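Local coordinates for cellulose binding domain-containing protein (Clostridium clariflavum, PDB 4B96) that probably binds cellulose through this family 3b carbohydrate-binding module, the C-terminal calcium-binding part of a longer membrane protein of a biomass-sensing system, at residues Ile35-Val40 with Val88-Gly93; Gln14-Lys19 with Trp121-Gly126; Leu5-Tyr10 with Asp134-Tyr139. All coordinates share one frame; numbering follows the deposited sequence.

Contact 1: residues Ile35-Val40 with Val88-Gly93; sequences IDLRNV and VTFEKG
L37 and F90 meet through matching first torsions. Each CG lies anti to its own carbonyl carbon, at chi1 -71° in L37 and -59° in F90. This sets L37 CD1 over the face of the F90 ring, 4.2 Å from the ring centroid and close to the ring normal, a CH-pi contact. The two CB atoms also pack on each other. At the ring edge, in its plane, lies V40 O. Beyond the pair, F25, Y60 and V69 continue the apolar core.

The backbones are joined by one direct bond, from L37 N to G93 O at 3.0 Å. G93 sits close under the leucine side chain, at a positive phi that suits a residue without CB. Further along, a water lies between the two backbones. It accepts from F90 N and lies within hydrogen-bonding reach of L37 O (2.8 Å) and V40 O (2.7 Å).

On the outer side, D36 OD1 accepts a hydrogen bond from the backbone N of R38, an Asx turn. R38 bends back and grips the carboxylate side-on. NE reaches D36 OD1 at 3.1 Å, almost straight and in the guanidinium plane, and NH2 reaches D36 OD2 at 2.8 Å. R38 CG rests 3.5 Å from E91 O. The chemistry is therefore divided: an apolar inner face, a water-bridged backbone, and an ion pair that probably stiffens the turn before strand 40-47.

Contact 2: residues Gln14-Lys19 with Trp121-Gly126; sequences QSLYSK and WSFLQG
Q14 and L16 face F123, Q125 and G126, and together they join two loops at the surface. The closest apolar packing is at L16. Its CD2 lies 3.7 Å from F123 CE2, and the two side chains cross at about a right angle. The approach to the ring is oblique. The same methyl also touches the amide of Q125, with CD2 3.8 Å from NE2. F123 reaches this place because its CG is anti to the backbone N (chi1 179°), which carries the ring out toward Q14 and L16. Its CZ ends 3.7 Å from Q14 O, which lies at the ring edge, in the ring plane. Y44 and Q117 also pack on F123.

The other side is polar and more open, and Q125 and G126 are exposed there. Q14 extends beyond CG and lays its amide beside the backbone of 124-126. G126 N donates to Q14 OE1 at 3.0 Å. The N-H approaches from above the carbonyl plane, 52° out of it. The other end of the same amide, Q14 NE2, bonds to N127 O. In return, Q125 NE2 donates to Q14 O at 3.2 Å, nearly along the C=O axis. The two glutamines thus reach past each other, each to a backbone atom of the opposite loop.

Calcium is near but is not touched by this contact. The side chain of L16 is about 4 Å from that of the ligand N116, and that of F123 about 4 Å from that of D120. Two hydrogen bonds made by glutamine amides on the outer side, with L16-F123 packing beside the calcium ligands N116 and D120, therefore join the two loops.

Contact 3: residues Leu5-Tyr10 with Asp134-Tyr139; sequences LKLKHY and DKMTVY
H9 and M136 make a sulfur-aromatic contact in the protein interior. M136 can be followed outward. Its CB lies 4.2 Å from L7 CD2, with the two side chains at about a right angle. CG is turned beside the backbone N (chi1 -72°) and touches S122 OG in the neighbouring loop. SD then comes over one face of the H9 imidazole, 3.8 Å from its centroid. It sits toward the rim, 3.6 Å from H9 CG. The bend at chi3 (63°) turns CE off the ring and leaves the sulfur as the atom that meets it. H9 ND1 is held by a hydrogen bond to D24 O, which helps to fix the rotation of the ring. W133 also meets the H9 ring, with the two planes at about 25°.

The rest of the contact is aliphatic. V138 CG2 packs chiefly on L7 CD1 at 3.7 Å, and CG1 on L5 CD1 at 3.9 Å. In L5 the CG stands between the backbone N and the carbonyl carbon (chi1 80°), and both its methyls come close to V138 CG1. F25, I27, V42 and Y44 also pack against these side chains.

In all five touching residues the side chain leaves the backbone toward the other segment. The strand axes come no closer than 8.2 Å, and the segments share only side-chain contacts. Strand 5-9 belongs to one antiparallel sheet and strand 136-140 to the other. This is face-to-face sheet packing, as in the core of the beta-sandwich (jelly-roll) fold of family 3 carbohydrate-binding modules.

The contacts are nested along the chain. Contact 3 joins a segment near the start of the chain to one near its end, contact 2 lies inside the loop it closes, and contact 1 lies inside that of contact 2. Contact 3 is the most central. Its centre is 15 Å from that of contact 1 and 16 Å from that of contact 2, and it touches both. V40 packs on V138, on adjacent strands of one sheet, and L124 packs on H9. S122 OG probably bonds to K135 O. Contacts 1 and 2 are 26 Å apart between centres, on opposite sides of the chain's centre. The sandwich core thus lies between a sheet-end turn and the loops near calcium.

Contact 1: residues Ile35-Val40 with Val88-Gly93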
ATOM      1  N   ILE A  35      -2.187  18.809  -6.440  1.00 31.25           N
ATOM      2  CA  ILE A  35      -2.965  18.017  -5.482  1.00 28.83           C
ATOM      3  C   ILE A  35      -3.589  18.917  -4.420  1.00 27.02           C
ATOM      4  O   ILE A  35      -2.878  19.638  -3.710  1.00 26.64           O
ATOM      5  CB  ILE A  35      -2.096  16.967  -4.797  1.00 26.61           C
ATOM      6  CG1 ILE A  35      -1.757  15.887  -5.826  1.00 24.55           C
ATOM      7  CG2 ILE A  35      -2.869  16.308  -3.590  1.00 24.00           C
ATOM      8  CD1 ILE A  35      -0.715  14.892  -5.324  1.00 26.97           C
ATOM      9  N   ASP A  36      -4.920  18.877  -4.333  1.00 29.45           N
ATOM     10  CA  ASP A  36      -5.629  19.698  -3.351  1.00 30.64           C
ATOM     11  C   ASP A  36      -5.626  19.029  -1.974  1.00 27.01           C
ATOM     12  O   ASP A  36      -6.355  18.048  -1.756  1.00 25.78           O
ATOM     13  CB  ASP A  36      -7.064  19.885  -3.823  1.00 31.11           C
ATOM     14  CG  ASP A  36      -7.836  20.883  -2.966  1.00 38.60           C
ATOM     15  OD1 ASP A  36      -7.303  21.346  -1.921  1.00 37.06           O
ATOM     16  OD2 ASP A  36      -8.990  21.188  -3.347  1.00 46.85           O
ATOM     17  N   LEU A  37      -4.804  19.531  -1.044  1.00 23.48           N
ATOM     18  CA  LEU A  37      -4.694  18.905   0.272  1.00 24.15           C
ATOM     19  C   LEU A  37      -5.985  19.023   1.113  1.00 24.29           C
ATOM     20  O   LEU A  37      -6.127  18.371   2.145  1.00 25.55           O
ATOM     21  CB  LEU A  37      -3.509  19.504   1.043  1.00 26.18           C
ATOM     22  CG  LEU A  37      -2.155  19.067   0.478  1.00 28.25           C
ATOM     23  CD1 LEU A  37      -1.063  19.658   1.316  1.00 31.15           C
ATOM     24  CD2 LEU A  37      -2.065  17.560   0.533  1.00 27.55           C
ATOM     25  N   ARG A  38      -6.910  19.853   0.676  1.00 22.91           N
ATOM     26  CA  ARG A  38      -8.208  19.889   1.378  1.00 27.40           C
ATOM     27  C   ARG A  38      -8.948  18.549   1.280  1.00 28.16           C
ATOM     28  O   ARG A  38      -9.848  18.278   2.054  1.00 26.92           O
ATOM     29  CB  ARG A  38      -9.093  21.011   0.859  1.00 30.40           C
ATOM     30  CG  ARG A  38      -8.565  22.387   1.251  1.00 31.97           C
ATOM     31  CD  ARG A  38      -9.432  23.480   0.626  1.00 38.13           C
ATOM     32  NE  ARG A  38      -9.491  23.269  -0.823  1.00 46.18           N
ATOM     33  CZ  ARG A  38     -10.354  23.861  -1.646  1.00 52.12           C
ATOM     34  NH1 ARG A  38     -11.267  24.704  -1.164  1.00 51.85           N
ATOM     35  NH2 ARG A  38     -10.305  23.602  -2.950  1.00 53.03           N
ATOM     36  N   ASN A  39      -8.548  17.704   0.341  1.00 27.53           N
ATOM     37  CA  ASN A  39      -9.179  16.400   0.201  1.00 27.88           C
ATOM     38  C   ASN A  39      -8.311  15.251   0.686  1.00 25.48           C
ATOM     39  O   ASN A  39      -8.635  14.089   0.422  1.00 27.91           O
ATOM     40  CB  ASN A  39      -9.530  16.159  -1.254  1.00 28.23           C
ATOM     41  CG  ASN A  39     -10.532  17.146  -1.773  1.00 35.43           C
ATOM     42  OD1 ASN A  39     -11.427  17.586  -1.053  1.00 35.13           O
ATOM     43  ND2 ASN A  39     -10.385  17.504  -3.034  1.00 36.90           N
ATOM     44  N   VAL A  40      -7.234  15.565   1.407  1.00 20.82           N
ATOM     45  CA  VAL A  40      -6.248  14.575   1.768  1.00 19.92           C
ATOM     46  C   VAL A  40      -6.198  14.331   3.251  1.00 23.36           C
ATOM     47  O   VAL A  40      -6.164  15.261   4.033  1.00 23.57           O
ATOM     48  CB  VAL A  40      -4.848  15.015   1.275  1.00 22.95           C
ATOM     49  CG1 VAL A  40      -3.732  14.151   1.853  1.00 24.35           C
ATOM     50  CG2 VAL A  40      -4.830  14.994  -0.264  1.00 20.79           C
ATOM     51  N   VAL A  88      -4.162  13.413  10.217  1.00 17.23           N
ATOM     52  CA  VAL A  88      -3.749  14.775   9.854  1.00 16.45           C
ATOM     53  C   VAL A  88      -4.538  15.224   8.606  1.00 20.91           C
ATOM     54  O   VAL A  88      -4.591  14.494   7.620  1.00 19.13           O
ATOM     55  CB  VAL A  88      -2.243  14.829   9.550  1.00 17.79           C
ATOM     56  CG1 VAL A  88      -1.817  16.265   9.123  1.00 19.00           C
ATOM     57  CG2 VAL A  88      -1.424  14.405  10.840  1.00 15.52           C
ATOM     58  N   THR A  89      -5.134  16.416   8.671  1.00 22.95           N
ATOM     59  CA  THR A  89      -5.878  16.967   7.564  1.00 20.59           C
ATOM     60  C   THR A  89      -5.404  18.417   7.388  1.00 23.78           C
ATOM     61  O   THR A  89      -4.623  18.916   8.209  1.00 21.49           O
ATOM     62  CB  THR A  89      -7.399  16.962   7.848  1.00 21.84           C
ATOM     63  OG1 THR A  89      -7.645  17.581   9.121  1.00 22.40           O
ATOM     64  CG2 THR A  89      -7.972  15.506   7.861  1.00 21.83           C
ATOM     65  N   PHE A  90      -5.846  19.056   6.300  1.00 20.37           N
ATOM     66  CA  PHE A  90      -5.356  20.378   5.889  1.00 22.40           C
ATOM     67  C   PHE A  90      -6.504  21.249   5.563  1.00 25.72           C
ATOM     68  O   PHE A  90      -7.369  20.830   4.794  1.00 23.73           O
ATOM     69  CB  PHE A  90      -4.506  20.224   4.624  1.00 21.17           C
ATOM     70  CG  PHE A  90      -3.364  19.314   4.845  1.00 23.61           C
ATOM     71  CD1 PHE A  90      -3.521  17.919   4.666  1.00 20.76           C
ATOM     72  CD2 PHE A  90      -2.158  19.818   5.314  1.00 24.06           C
ATOM     73  CE1 PHE A  90      -2.459  17.019   4.914  1.00 25.76           C
ATOM     74  CE2 PHE A  90      -1.078  18.927   5.576  1.00 22.70           C
ATOM     75  CZ  PHE A  90      -1.230  17.523   5.340  1.00 24.10           C
ATOM     76  N   GLU A  91      -6.483  22.485   6.058  1.00 28.28           N
ATOM     77  CA  GLU A  91      -7.516  23.456   5.712  1.00 31.47           C
ATOM     78  C   GLU A  91      -7.164  24.139   4.428  1.00 33.46           C
ATOM     79  O   GLU A  91      -8.012  24.759   3.805  1.00 33.42           O
ATOM     80  CB  GLU A  91      -7.617  24.542   6.793  1.00 35.90           C
ATOM     81  CG  GLU A  91      -7.945  24.011   8.170  1.00 50.43           C
ATOM     82  CD  GLU A  91      -9.429  23.819   8.399  1.00 66.51           C
ATOM     83  OE1 GLU A  91     -10.164  23.641   7.396  1.00 74.31           O
ATOM     84  OE2 GLU A  91      -9.867  23.861   9.583  1.00 70.16           O
ATOM     85  N   LYS A  92      -5.892  24.082   4.058  1.00 31.50           N
ATOM     86  CA  LYS A  92      -5.401  24.792   2.879  1.00 34.87           C
ATOM     87  C   LYS A  92      -4.091  24.167   2.427  1.00 28.65           C
ATOM     88  O   LYS A  92      -3.331  23.633   3.252  1.00 28.49           O
ATOM     89  CB  LYS A  92      -5.146  26.282   3.212  1.00 42.67           C
ATOM     90  CG  LYS A  92      -4.908  27.099   1.978  1.00 57.31           C
ATOM     91  CD  LYS A  92      -3.854  28.209   2.177  1.00 66.90           C
ATOM     92  CE  LYS A  92      -2.448  27.601   2.311  1.00 66.97           C
ATOM     93  NZ  LYS A  92      -1.414  28.576   1.921  1.00 64.57           N
ATOM     94  N   GLY A  93      -3.790  24.240   1.128  1.00 32.25           N
ATOM     95  CA  GLY A  93      -2.540  23.658   0.646  1.00 33.53           C
ATOM     96  C   GLY A  93      -2.730  22.992  -0.694  1.00 35.41           C
ATOM     97  O   GLY A  93      -3.725  22.285  -0.920  1.00 33.72           O
TER
HETATM   98  O   HOH W   1      -7.531  17.546   4.454  1.00 20.30           O
HETATM   99  O   HOH W   2     -10.157  20.331   4.781  1.00 39.16           O

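Contact 2: residues Gln14-Lys19 with Trp121-Gly126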
ATOM      1  N   GLN A  14      13.635   7.527  18.029  1.00 21.45           N
ATOM      2  CA  GLN A  14      13.665   6.095  17.738  1.00 25.77           C
ATOM      3  C   GLN A  14      13.818   5.222  18.988  1.00 28.43           C
ATOM      4  O   GLN A  14      13.914   4.021  18.880  1.00 33.18           O
ATOM      5  CB  GLN A  14      14.708   5.774  16.674  1.00 32.91           C
ATOM      6  CG  GLN A  14      14.195   6.188  15.277  1.00 32.46           C
ATOM      7  CD  GLN A  14      15.102   5.751  14.188  1.00 41.62           C
ATOM      8  OE1 GLN A  14      15.928   4.845  14.370  1.00 46.90           O
ATOM      9  NE2 GLN A  14      14.966   6.387  13.012  1.00 47.54           N
ATOM     10  N   SER A  15      13.866   5.836  20.167  1.00 30.44           N
ATOM     11  CA  SER A  15      13.831   5.065  21.441  1.00 32.45           C
ATOM     12  C   SER A  15      12.433   4.452  21.585  1.00 28.65           C
ATOM     13  O   SER A  15      11.445   5.074  21.193  1.00 24.88           O
ATOM     14  CB  SER A  15      14.037   5.993  22.620  1.00 34.09           C
ATOM     15  OG  SER A  15      15.383   6.414  22.662  1.00 44.12           O
ATOM     16  N   LEU A  16      12.352   3.247  22.146  1.00 31.94           N
ATOM     17  CA  LEU A  16      11.056   2.587  22.318  1.00 29.09           C
ATOM     18  C   LEU A  16      10.172   3.435  23.266  1.00 27.05           C
ATOM     19  O   LEU A  16       8.990   3.596  23.041  1.00 26.23           O
ATOM     20  CB  LEU A  16      11.264   1.177  22.900  1.00 30.32           C
ATOM     21  CG  LEU A  16      11.964   0.178  21.971  1.00 31.29           C
ATOM     22  CD1 LEU A  16      11.740  -1.211  22.499  1.00 34.88           C
ATOM     23  CD2 LEU A  16      11.373   0.344  20.526  1.00 31.91           C
ATOM     24  N   TYR A  17      10.754   3.959  24.346  1.00 24.11           N
ATOM     25  CA  TYR A  17       9.995   4.834  25.247  1.00 25.35           C
ATOM     26  C   TYR A  17      10.270   6.310  24.974  1.00 27.82           C
ATOM     27  O   TYR A  17      11.415   6.744  25.017  1.00 29.90           O
ATOM     28  CB  TYR A  17      10.322   4.486  26.700  1.00 29.10           C
ATOM     29  CG  TYR A  17       9.841   3.089  27.048  1.00 35.49           C
ATOM     30  CD1 TYR A  17       8.526   2.868  27.405  1.00 44.68           C
ATOM     31  CD2 TYR A  17      10.690   1.990  26.984  1.00 46.44           C
ATOM     32  CE1 TYR A  17       8.051   1.581  27.728  1.00 52.16           C
ATOM     33  CE2 TYR A  17      10.232   0.690  27.303  1.00 52.22           C
ATOM     34  CZ  TYR A  17       8.906   0.503  27.666  1.00 56.76           C
ATOM     35  OH  TYR A  17       8.420  -0.754  27.973  1.00 66.33           O
ATOM     36  N   SER A  18       9.232   7.091  24.707  1.00 24.25           N
ATOM     37  CA  SER A  18       9.458   8.471  24.314  1.00 23.03           C
ATOM     38  C   SER A  18       8.282   9.328  24.763  1.00 23.87           C
ATOM     39  O   SER A  18       7.149   8.882  24.698  1.00 21.89           O
ATOM     40  CB  SER A  18       9.601   8.533  22.778  1.00 22.18           C
ATOM     41  OG  SER A  18       9.696   9.873  22.341  1.00 29.53           O
ATOM     42  N   LYS A  19       8.539  10.574  25.140  1.00 24.64           N
ATOM     43  CA  LYS A  19       7.449  11.490  25.486  1.00 28.36           C
ATOM     44  C   LYS A  19       6.722  12.024  24.265  1.00 27.93           C
ATOM     45  O   LYS A  19       5.583  12.509  24.375  1.00 27.42           O
ATOM     46  CB  LYS A  19       7.948  12.625  26.355  1.00 34.37           C
ATOM     47  CG  LYS A  19       8.285  12.098  27.735  1.00 44.76           C
ATOM     48  CD  LYS A  19       8.669  13.196  28.725  1.00 52.63           C
ATOM     49  CE  LYS A  19       9.150  12.607  30.042  1.00 57.92           C
ATOM     50  NZ  LYS A  19       9.293  13.741  31.015  1.00 66.27           N
ATOM     51  N   TRP A 121       1.893   0.458  15.003  1.00 18.42           N
ATOM     52  CA  TRP A 121       2.009   0.015  13.602  1.00 21.15           C
ATOM     53  C   TRP A 121       2.908   0.977  12.763  1.00 20.93           C
ATOM     54  O   TRP A 121       3.725   0.525  11.954  1.00 17.80           O
ATOM     55  CB  TRP A 121       0.594  -0.056  12.981  1.00 16.48           C
ATOM     56  CG  TRP A 121       0.501  -0.544  11.501  1.00 13.32           C
ATOM     57  CD1 TRP A 121       0.371   0.247  10.365  1.00 15.90           C
ATOM     58  CD2 TRP A 121       0.525  -1.894  11.046  1.00 19.39           C
ATOM     59  NE1 TRP A 121       0.329  -0.561   9.236  1.00 14.55           N
ATOM     60  CE2 TRP A 121       0.394  -1.871   9.629  1.00 19.37           C
ATOM     61  CE3 TRP A 121       0.622  -3.131  11.703  1.00 18.65           C
ATOM     62  CZ2 TRP A 121       0.330  -3.037   8.856  1.00 19.30           C
ATOM     63  CZ3 TRP A 121       0.562  -4.281  10.944  1.00 22.22           C
ATOM     64  CH2 TRP A 121       0.432  -4.229   9.528  1.00 20.34           C
ATOM     65  N   SER A 122       2.755   2.282  12.932  1.00 16.69           N
ATOM     66  CA  SER A 122       3.484   3.209  12.034  1.00 16.95           C
ATOM     67  C   SER A 122       4.938   3.475  12.441  1.00 18.06           C
ATOM     68  O   SER A 122       5.620   4.231  11.764  1.00 20.16           O
ATOM     69  CB  SER A 122       2.719   4.553  11.911  1.00 14.33           C
ATOM     70  OG  SER A 122       1.504   4.334  11.201  1.00 16.21           O
ATOM     71  N   PHE A 123       5.383   2.902  13.566  1.00 20.17           N
ATOM     72  CA  PHE A 123       6.698   3.215  14.142  1.00 20.43           C
ATOM     73  C   PHE A 123       7.846   2.747  13.231  1.00 22.98           C
ATOM     74  O   PHE A 123       7.898   1.573  12.841  1.00 19.68           O
ATOM     75  CB  PHE A 123       6.828   2.562  15.495  1.00 17.36           C
ATOM     76  CG  PHE A 123       8.157   2.797  16.195  1.00 17.34           C
ATOM     77  CD1 PHE A 123       8.684   4.102  16.366  1.00 15.52           C
ATOM     78  CD2 PHE A 123       8.845   1.742  16.715  1.00 23.75           C
ATOM     79  CE1 PHE A 123       9.898   4.275  17.053  1.00 19.17           C
ATOM     80  CE2 PHE A 123      10.032   1.922  17.408  1.00 26.25           C
ATOM     81  CZ  PHE A 123      10.558   3.177  17.550  1.00 22.22           C
ATOM     82  N   LEU A 124       8.768   3.661  12.909  1.00 21.29           N
ATOM     83  CA  LEU A 124       9.848   3.341  11.942  1.00 21.52           C
ATOM     84  C   LEU A 124      11.205   3.509  12.609  1.00 25.49           C
ATOM     85  O   LEU A 124      11.558   4.596  13.060  1.00 26.61           O
ATOM     86  CB  LEU A 124       9.721   4.212  10.659  1.00 27.63           C
ATOM     87  CG  LEU A 124      10.799   4.142   9.557  1.00 30.16           C
ATOM     88  CD1 LEU A 124      11.100   2.715   9.192  1.00 27.34           C
ATOM     89  CD2 LEU A 124      10.379   4.947   8.248  1.00 22.84           C
ATOM     90  N   GLN A 125      11.964   2.428  12.695  1.00 22.50           N
ATOM     91  CA  GLN A 125      13.307   2.453  13.288  1.00 29.46           C
ATOM     92  C   GLN A 125      14.354   2.072  12.277  1.00 30.23           C
ATOM     93  O   GLN A 125      14.043   1.423  11.291  1.00 32.89           O
ATOM     94  CB  GLN A 125      13.424   1.364  14.342  1.00 35.02           C
ATOM     95  CG  GLN A 125      12.856   1.713  15.602  1.00 34.25           C
ATOM     96  CD  GLN A 125      13.152   0.637  16.601  1.00 39.73           C
ATOM     97  OE1 GLN A 125      12.807  -0.533  16.377  1.00 41.75           O
ATOM     98  NE2 GLN A 125      13.803   1.009  17.695  1.00 32.48           N
ATOM     99  N   GLY A 126      15.586   2.430  12.559  1.00 26.76           N
ATOM    100  CA  GLY A 126      16.733   1.965  11.786  1.00 32.20           C
ATOM    101  C   GLY A 126      17.057   2.819  10.581  1.00 34.13           C
ATOM    102  O   GLY A 126      17.898   2.445   9.836  1.00 35.79           O
TER

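Contact 3: residues Leu5-Tyr10 with Asp134-Tyr139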
ATOM      1  N   LEU A   5       0.803  10.066  -6.019  1.00 22.22           N
ATOM      2  CA  LEU A   5       1.477  10.513  -4.805  1.00 22.46           C
ATOM      3  C   LEU A   5       2.182   9.385  -4.080  1.00 20.67           C
ATOM      4  O   LEU A   5       1.799   8.203  -4.213  1.00 25.61           O
ATOM      5  CB  LEU A   5       0.521  11.260  -3.848  1.00 27.80           C
ATOM      6  CG  LEU A   5      -0.467  10.657  -2.886  1.00 28.76           C
ATOM      7  CD1 LEU A   5       0.178   9.886  -1.663  1.00 21.34           C
ATOM      8  CD2 LEU A   5      -1.280  11.842  -2.335  1.00 28.55           C
ATOM      9  N   LYS A   6       3.219   9.752  -3.325  1.00 18.78           N
ATOM     10  CA  LYS A   6       3.945   8.762  -2.482  1.00 16.85           C
ATOM     11  C   LYS A   6       4.210   9.451  -1.159  1.00 19.57           C
ATOM     12  O   LYS A   6       4.197  10.678  -1.091  1.00 20.75           O
ATOM     13  CB  LYS A   6       5.285   8.363  -3.107  1.00 19.82           C
ATOM     14  CG  LYS A   6       5.117   7.783  -4.537  1.00 28.95           C
ATOM     15  CD  LYS A   6       6.471   7.231  -5.016  1.00 31.64           C
ATOM     16  CE  LYS A   6       6.341   6.531  -6.368  1.00 42.88           C
ATOM     17  NZ  LYS A   6       7.703   6.206  -6.878  1.00 49.29           N
ATOM     18  N   LEU A   7       4.439   8.682  -0.096  1.00 16.58           N
ATOM     19  CA  LEU A   7       4.679   9.297   1.202  1.00 13.90           C
ATOM     20  C   LEU A   7       6.045   8.831   1.753  1.00 15.85           C
ATOM     21  O   LEU A   7       6.379   7.628   1.689  1.00 16.30           O
ATOM     22  CB  LEU A   7       3.568   8.856   2.180  1.00 15.63           C
ATOM     23  CG  LEU A   7       3.788   9.347   3.621  1.00 21.17           C
ATOM     24  CD1 LEU A   7       2.486   9.633   4.337  1.00 23.07           C
ATOM     25  CD2 LEU A   7       4.544   8.310   4.469  1.00 23.63           C
ATOM     26  N   LYS A   8       6.794   9.753   2.359  1.00 18.75           N
ATOM     27  CA  LYS A   8       8.009   9.385   3.097  1.00 18.04           C
ATOM     28  C   LYS A   8       7.829   9.831   4.537  1.00 18.30           C
ATOM     29  O   LYS A   8       7.048  10.726   4.801  1.00 16.44           O
ATOM     30  CB  LYS A   8       9.235  10.134   2.532  1.00 15.80           C
ATOM     31  CG  LYS A   8       9.602   9.812   1.084  1.00 19.22           C
ATOM     32  CD  LYS A   8      10.920  10.574   0.705  1.00 26.21           C
ATOM     33  CE  LYS A   8      11.436  10.173  -0.652  1.00 38.57           C
ATOM     34  NZ  LYS A   8      12.728  10.881  -0.948  1.00 42.76           N
ATOM     35  N   HIS A   9       8.517   9.174   5.472  1.00 16.38           N
ATOM     36  CA  HIS A   9       8.333   9.477   6.881  1.00 18.70           C
ATOM     37  C   HIS A   9       9.701   9.433   7.515  1.00 16.77           C
ATOM     38  O   HIS A   9      10.590   8.678   7.046  1.00 17.87           O
ATOM     39  CB  HIS A   9       7.435   8.405   7.501  1.00 17.83           C
ATOM     40  CG  HIS A   9       7.445   8.359   9.001  1.00 21.34           C
ATOM     41  ND1 HIS A   9       7.114   9.454   9.792  1.00 18.99           N
ATOM     42  CD2 HIS A   9       7.682   7.324   9.864  1.00 17.45           C
ATOM     43  CE1 HIS A   9       7.164   9.096  11.073  1.00 19.04           C
ATOM     44  NE2 HIS A   9       7.513   7.814  11.144  1.00 19.76           N
ATOM     45  N   TYR A  10       9.879  10.219   8.570  1.00 24.28           N
ATOM     46  CA  TYR A  10      11.072  10.092   9.369  1.00 25.54           C
ATOM     47  C   TYR A  10      10.681  10.277  10.792  1.00 24.46           C
ATOM     48  O   TYR A  10       9.942  11.179  11.143  1.00 25.98           O
ATOM     49  CB  TYR A  10      12.157  11.149   8.993  1.00 29.71           C
ATOM     50  CG  TYR A  10      13.361  10.995   9.910  1.00 37.20           C
ATOM     51  CD1 TYR A  10      13.969   9.734  10.066  1.00 44.83           C
ATOM     52  CD2 TYR A  10      13.861  12.067  10.663  1.00 40.52           C
ATOM     53  CE1 TYR A  10      15.035   9.538  10.908  1.00 48.56           C
ATOM     54  CE2 TYR A  10      14.965  11.890  11.509  1.00 44.18           C
ATOM     55  CZ  TYR A  10      15.533  10.618  11.636  1.00 50.24           C
ATOM     56  OH  TYR A  10      16.612  10.391  12.477  1.00 53.88           O
ATOM     57  N   ASP A 134       5.448   2.485   3.982  0.60 18.23           N
ATOM     58  CA  ASP A 134       4.095   2.027   3.658  0.60 18.83           C
ATOM     59  C   ASP A 134       3.261   1.637   4.870  0.60 17.99           C
ATOM     60  O   ASP A 134       2.263   0.929   4.686  0.60 13.08           O
ATOM     61  CB  ASP A 134       4.159   0.800   2.731  0.60 23.09           C
ATOM     62  CG  ASP A 134       5.027  -0.305   3.272  0.60 22.77           C
ATOM     63  OD1 ASP A 134       5.333  -0.313   4.475  0.60 23.76           O
ATOM     64  OD2 ASP A 134       5.401  -1.192   2.484  0.60 25.69           O
ATOM     65  N   LYS A 135       3.662   2.060   6.085  1.00 14.69           N
ATOM     66  CA  LYS A 135       2.858   1.800   7.297  1.00 19.56           C
ATOM     67  C   LYS A 135       2.201   3.059   7.810  1.00 16.78           C
ATOM     68  O   LYS A 135       1.560   3.075   8.858  1.00 15.75           O
ATOM     69  CB  LYS A 135       3.671   1.065   8.402  1.00 17.86           C
ATOM     70  CG  LYS A 135       4.162  -0.324   7.880  1.00 18.75           C
ATOM     71  CD  LYS A 135       4.877  -1.080   8.998  1.00 21.79           C
ATOM     72  CE  LYS A 135       3.871  -1.741   9.949  1.00 28.09           C
ATOM     73  NZ  LYS A 135       4.579  -2.194  11.187  1.00 28.12           N
ATOM     74  N   MET A 136       2.286   4.133   7.034  1.00 15.00           N
ATOM     75  CA  MET A 136       1.361   5.246   7.232  1.00 20.28           C
ATOM     76  C   MET A 136       0.463   5.309   6.011  1.00 18.85           C
ATOM     77  O   MET A 136       0.925   4.968   4.919  1.00 19.63           O
ATOM     78  CB  MET A 136       2.119   6.599   7.394  1.00 17.18           C
ATOM     79  CG  MET A 136       2.828   6.663   8.770  1.00 19.49           C
ATOM     80  SD  MET A 136       3.829   8.163   8.863  1.00 18.58           S
ATOM     81  CE  MET A 136       2.632   9.488   8.757  1.00 14.01           C
ATOM     82  N   THR A 137      -0.801   5.730   6.175  1.00 19.16           N
ATOM     83  CA  THR A 137      -1.707   5.742   5.016  1.00 17.80           C
ATOM     84  C   THR A 137      -2.098   7.147   4.528  1.00 16.99           C
ATOM     85  O   THR A 137      -2.138   8.099   5.303  1.00 19.11           O
ATOM     86  CB  THR A 137      -2.986   4.970   5.306  1.00 12.64           C
ATOM     87  OG1 THR A 137      -3.528   5.375   6.564  1.00 15.71           O
ATOM     88  CG2 THR A 137      -2.652   3.421   5.389  1.00 14.35           C
ATOM     89  N   VAL A 138      -2.458   7.240   3.246  1.00 17.82           N
ATOM     90  CA  VAL A 138      -2.931   8.509   2.688  1.00 16.51           C
ATOM     91  C   VAL A 138      -4.240   8.219   1.965  1.00 15.45           C
ATOM     92  O   VAL A 138      -4.365   7.188   1.262  1.00 15.84           O
ATOM     93  CB  VAL A 138      -1.899   9.133   1.656  1.00 16.90           C
ATOM     94  CG1 VAL A 138      -2.393  10.530   1.251  1.00 17.33           C
ATOM     95  CG2 VAL A 138      -0.528   9.233   2.284  1.00 15.26           C
ATOM     96  N   TYR A 139      -5.182   9.138   2.107  1.00 16.85           N
ATOM     97  CA  TYR A 139      -6.469   9.054   1.455  1.00 19.52           C
ATOM     98  C   TYR A 139      -6.727  10.325   0.676  1.00 20.45           C
ATOM     99  O   TYR A 139      -6.447  11.421   1.144  1.00 22.63           O
ATOM    100  CB  TYR A 139      -7.629   8.907   2.467  1.00 18.75           C
ATOM    101  CG  TYR A 139      -7.381   7.743   3.380  1.00 23.20           C
ATOM    102  CD1 TYR A 139      -6.440   7.864   4.408  1.00 20.16           C
ATOM    103  CD2 TYR A 139      -8.022   6.492   3.169  1.00 24.08           C
ATOM    104  CE1 TYR A 139      -6.129   6.798   5.223  1.00 20.93           C
ATOM    105  CE2 TYR A 139      -7.753   5.387   4.017  1.00 24.39           C
ATOM    106  CZ  TYR A 139      -6.802   5.562   5.044  1.00 22.73           C
ATOM    107  OH  TYR A 139      -6.429   4.537   5.907  1.00 24.41           O
TER